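PDB 7CTP: protein Niban 2 from Homo sapiens, which may help suppress apoptosis and may promote melanoma cell invasion, the chain here being the part that carries its PH domain. Local coordinates for residues Arg87-Leu99 and Trp182-Asn194. Sequence-based numbering, arbitrary orientation.
Sequences RFSLVPHNYGLVL and WQAVLQDCIRHCN
Tyr95, at the end of the type I turn that joins strands 84-91 and 97-100, lays its ring along helix 182-194. Its CG stands anti to the carbonyl carbon (chi1 -80°), which brings Tyr95 CD2 over one face of the His192 imidazole, 3.3 Å from His192 CG; the two planes meet obliquely, at 37°. Cys189 SG lies at the edge of the Tyr95 ring, 3.9 Å from Tyr95 CD1, small and polarisable enough to fit beside both this ring and Val91 CG1. The phenol suits its place because Tyr95 OH donates to a water (2.7 Å) that in turn donates to Asp188 OD2, while Asp188 OD1 is salt-bridged to Arg191 NH2 (2.9 Å) and also bonded to Gln402. Replacing Tyr95 by alanine would probably leave that water without its donor and His192 without its ring partner. His192 ND1 is hydrogen-bonded to Arg437 of helix 422-455. Further along, Val91 CG2 slides past Val185 CG1 (3.7 Å), branched Leu97 CD2 meets Leu186 CD2, and the Trp182 rim brings CH2 to 3.0 Å from Ser89 OG, buried without a partner. The C-terminal PH helix thus packs on its sheet mainly through aromatic and apolar contacts, with no clear direct hydrogen bond between the segments; one water bridges the turn end.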
# COMPACT_ATOMS: atom_id res chain seq x y z
N ARG A 87 25.11 -15.89 3.54
CA ARG A 87 23.93 -16.41 2.88
C ARG A 87 23.90 -15.87 1.46
O ARG A 87 24.16 -14.68 1.24
CB ARG A 87 22.64 -16.01 3.62
CG ARG A 87 22.40 -16.74 4.93
CD ARG A 87 21.80 -18.11 4.70
NE ARG A 87 21.62 -18.84 5.95
CZ ARG A 87 22.57 -19.55 6.55
NH1 ARG A 87 23.78 -19.64 6.01
NH2 ARG A 87 22.31 -20.17 7.69
N PHE A 88 23.61 -16.75 0.51
CA PHE A 88 23.30 -16.29 -0.84
C PHE A 88 21.87 -15.80 -0.84
O PHE A 88 20.94 -16.56 -0.53
CB PHE A 88 23.49 -17.40 -1.87
CG PHE A 88 23.18 -16.97 -3.27
CD1 PHE A 88 23.94 -15.99 -3.90
CD2 PHE A 88 22.12 -17.53 -3.97
CE1 PHE A 88 23.64 -15.59 -5.20
CE2 PHE A 88 21.82 -17.13 -5.26
CZ PHE A 88 22.58 -16.16 -5.88
N SER A 89 21.68 -14.52 -1.14
CA SER A 89 20.40 -13.86 -1.01
C SER A 89 19.90 -13.49 -2.40
O SER A 89 20.63 -12.88 -3.18
CB SER A 89 20.52 -12.62 -0.12
OG SER A 89 19.45 -11.73 -0.34
N LEU A 90 18.65 -13.86 -2.70
CA LEU A 90 18.10 -13.73 -4.04
C LEU A 90 16.74 -13.08 -3.96
O LEU A 90 15.93 -13.42 -3.10
CB LEU A 90 18.00 -15.11 -4.72
CG LEU A 90 17.68 -15.22 -6.21
CD1 LEU A 90 18.21 -16.54 -6.73
CD2 LEU A 90 16.19 -15.11 -6.50
N VAL A 91 16.48 -12.14 -4.87
CA VAL A 91 15.17 -11.52 -4.99
C VAL A 91 14.51 -11.99 -6.28
O VAL A 91 14.89 -11.52 -7.37
CB VAL A 91 15.26 -9.99 -4.96
CG1 VAL A 91 13.88 -9.38 -5.20
CG2 VAL A 91 15.82 -9.52 -3.61
N PRO A 92 13.53 -12.88 -6.22
CA PRO A 92 12.88 -13.35 -7.45
C PRO A 92 11.99 -12.31 -8.10
O PRO A 92 11.83 -11.19 -7.59
CB PRO A 92 12.04 -14.55 -6.97
CG PRO A 92 12.52 -14.87 -5.60
CD PRO A 92 13.03 -13.59 -5.03
N HIS A 93 11.37 -12.69 -9.22
CA HIS A 93 10.49 -11.80 -9.97
C HIS A 93 9.39 -11.19 -9.11
O HIS A 93 8.88 -10.11 -9.43
CB HIS A 93 9.83 -12.58 -11.12
CG HIS A 93 8.93 -13.68 -10.66
ND1 HIS A 93 7.55 -13.54 -10.59
CD2 HIS A 93 9.20 -14.92 -10.19
CE1 HIS A 93 7.02 -14.66 -10.12
NE2 HIS A 93 8.00 -15.51 -9.87
N ASN A 94 8.97 -11.87 -8.05
CA ASN A 94 7.86 -11.41 -7.23
C ASN A 94 8.30 -10.69 -5.96
O ASN A 94 7.47 -10.47 -5.07
CB ASN A 94 6.93 -12.57 -6.88
CG ASN A 94 7.61 -13.66 -6.08
OD1 ASN A 94 8.76 -13.51 -5.64
ND2 ASN A 94 6.92 -14.78 -5.89
N TYR A 95 9.58 -10.35 -5.85
CA TYR A 95 10.10 -9.46 -4.81
C TYR A 95 10.05 -10.09 -3.42
O TYR A 95 10.06 -9.38 -2.40
CB TYR A 95 9.37 -8.11 -4.81
CG TYR A 95 9.88 -7.18 -5.88
CD1 TYR A 95 11.11 -6.53 -5.74
CD2 TYR A 95 9.14 -6.94 -7.04
CE1 TYR A 95 11.58 -5.67 -6.72
CE2 TYR A 95 9.61 -6.08 -8.02
CZ TYR A 95 10.83 -5.45 -7.85
OH TYR A 95 11.29 -4.60 -8.83
N GLY A 96 10.01 -11.42 -3.34
CA GLY A 96 10.37 -12.07 -2.10
C GLY A 96 11.86 -11.93 -1.85
O GLY A 96 12.64 -11.60 -2.74
N LEU A 97 12.26 -12.14 -0.60
CA LEU A 97 13.68 -12.17 -0.25
C LEU A 97 14.00 -13.61 0.14
O LEU A 97 13.49 -14.11 1.15
CB LEU A 97 13.99 -11.18 0.87
CG LEU A 97 15.42 -11.21 1.42
CD1 LEU A 97 16.43 -10.93 0.31
CD2 LEU A 97 15.56 -10.21 2.55
N VAL A 98 14.83 -14.28 -0.66
CA VAL A 98 15.09 -15.71 -0.53
C VAL A 98 16.54 -15.92 -0.14
O VAL A 98 17.45 -15.46 -0.84
CB VAL A 98 14.76 -16.45 -1.83
CG1 VAL A 98 14.86 -17.93 -1.61
CG2 VAL A 98 13.36 -16.08 -2.30
N LEU A 99 16.77 -16.62 0.97
CA LEU A 99 18.10 -16.83 1.52
C LEU A 99 18.48 -18.31 1.43
O LEU A 99 17.76 -19.17 1.95
CB LEU A 99 18.16 -16.35 2.97
CG LEU A 99 17.62 -14.94 3.24
CD1 LEU A 99 17.64 -14.62 4.73
CD2 LEU A 99 18.43 -13.92 2.47
N TRP A 182 21.73 -3.01 -1.75
CA TRP A 182 20.74 -3.84 -1.08
C TRP A 182 19.66 -3.00 -0.41
O TRP A 182 18.52 -3.45 -0.28
CB TRP A 182 21.43 -4.76 -0.07
CG TRP A 182 21.89 -6.04 -0.68
CD1 TRP A 182 23.19 -6.43 -0.88
CD2 TRP A 182 21.07 -7.11 -1.16
NE1 TRP A 182 23.22 -7.68 -1.47
CE2 TRP A 182 21.93 -8.12 -1.65
CE3 TRP A 182 19.69 -7.32 -1.23
CZ2 TRP A 182 21.46 -9.31 -2.19
CZ3 TRP A 182 19.22 -8.49 -1.78
CH2 TRP A 182 20.10 -9.48 -2.25
N GLN A 183 20.00 -1.78 0.03
CA GLN A 183 18.97 -0.91 0.60
C GLN A 183 17.94 -0.53 -0.46
O GLN A 183 16.74 -0.52 -0.18
CB GLN A 183 19.58 0.34 1.22
CG GLN A 183 18.52 1.26 1.78
CD GLN A 183 19.10 2.42 2.55
OE1 GLN A 183 20.30 2.69 2.47
NE2 GLN A 183 18.25 3.10 3.29
N ALA A 184 18.40 -0.22 -1.67
CA ALA A 184 17.46 0.13 -2.74
C ALA A 184 16.61 -1.07 -3.12
O ALA A 184 15.39 -0.94 -3.32
CB ALA A 184 18.22 0.65 -3.96
N VAL A 185 17.23 -2.24 -3.26
CA VAL A 185 16.51 -3.45 -3.66
C VAL A 185 15.49 -3.84 -2.59
O VAL A 185 14.35 -4.20 -2.91
CB VAL A 185 17.50 -4.60 -3.92
CG1 VAL A 185 16.77 -5.94 -4.02
CG2 VAL A 185 18.32 -4.32 -5.19
N LEU A 186 15.90 -3.79 -1.32
CA LEU A 186 14.96 -4.17 -0.26
C LEU A 186 13.86 -3.13 -0.10
O LEU A 186 12.72 -3.50 0.23
CB LEU A 186 15.70 -4.38 1.06
CG LEU A 186 16.65 -5.59 1.03
CD1 LEU A 186 17.44 -5.68 2.32
CD2 LEU A 186 15.87 -6.87 0.76
N GLN A 187 14.16 -1.85 -0.34
CA GLN A 187 13.10 -0.84 -0.39
C GLN A 187 12.09 -1.17 -1.47
O GLN A 187 10.88 -1.01 -1.27
CB GLN A 187 13.68 0.56 -0.65
CG GLN A 187 14.25 1.29 0.54
CD GLN A 187 14.93 2.60 0.15
OE1 GLN A 187 15.07 2.92 -1.03
NE2 GLN A 187 15.35 3.35 1.15
N ASP A 188 12.57 -1.62 -2.64
CA ASP A 188 11.67 -2.04 -3.72
C ASP A 188 10.84 -3.25 -3.30
O ASP A 188 9.65 -3.33 -3.62
CB ASP A 188 12.46 -2.40 -4.98
CG ASP A 188 13.09 -1.20 -5.67
OD1 ASP A 188 12.91 -0.05 -5.20
OD2 ASP A 188 13.77 -1.41 -6.71
N CYS A 189 11.46 -4.21 -2.61
CA CYS A 189 10.74 -5.38 -2.10
C CYS A 189 9.60 -4.96 -1.18
O CYS A 189 8.47 -5.45 -1.30
CB CYS A 189 11.70 -6.30 -1.33
SG CYS A 189 12.87 -7.24 -2.35
N ILE A 190 9.89 -4.08 -0.22
CA ILE A 190 8.88 -3.64 0.74
C ILE A 190 7.74 -2.93 0.02
O ILE A 190 6.56 -3.18 0.28
CB ILE A 190 9.51 -2.74 1.81
CG1 ILE A 190 10.47 -3.54 2.69
CG2 ILE A 190 8.42 -2.06 2.62
CD1 ILE A 190 11.39 -2.66 3.54
N ARG A 191 8.08 -2.01 -0.89
CA ARG A 191 7.06 -1.27 -1.61
C ARG A 191 6.17 -2.21 -2.41
O ARG A 191 4.94 -2.05 -2.44
CB ARG A 191 7.72 -0.23 -2.52
CG ARG A 191 6.76 0.69 -3.27
CD ARG A 191 7.54 1.54 -4.30
NE ARG A 191 8.60 2.34 -3.67
CZ ARG A 191 9.90 2.10 -3.78
NH1 ARG A 191 10.77 2.88 -3.15
NH2 ARG A 191 10.33 1.07 -4.50
N HIS A 192 6.79 -3.21 -3.05
CA HIS A 192 6.04 -4.16 -3.87
C HIS A 192 5.11 -5.01 -3.01
O HIS A 192 3.93 -5.17 -3.32
CB HIS A 192 7.02 -5.03 -4.67
CG HIS A 192 6.35 -5.96 -5.63
ND1 HIS A 192 6.02 -5.60 -6.92
CD2 HIS A 192 5.92 -7.24 -5.48
CE1 HIS A 192 5.43 -6.62 -7.52
NE2 HIS A 192 5.36 -7.63 -6.67
N CYS A 193 5.64 -5.56 -1.91
CA CYS A 193 4.81 -6.39 -1.03
C CYS A 193 3.74 -5.58 -0.31
O CYS A 193 2.67 -6.12 -0.02
CB CYS A 193 5.69 -7.14 -0.03
SG CYS A 193 6.83 -8.35 -0.78
N ASN A 194 3.99 -4.30 -0.02
CA ASN A 194 2.96 -3.47 0.60
C ASN A 194 1.76 -3.29 -0.33
O ASN A 194 0.63 -3.16 0.14
CB ASN A 194 3.52 -2.10 0.98
CG ASN A 194 4.31 -2.12 2.26
OD1 ASN A 194 4.27 -3.09 3.01
ND2 ASN A 194 5.03 -1.03 2.53
O HOH W 1 13.64 -3.40 -8.53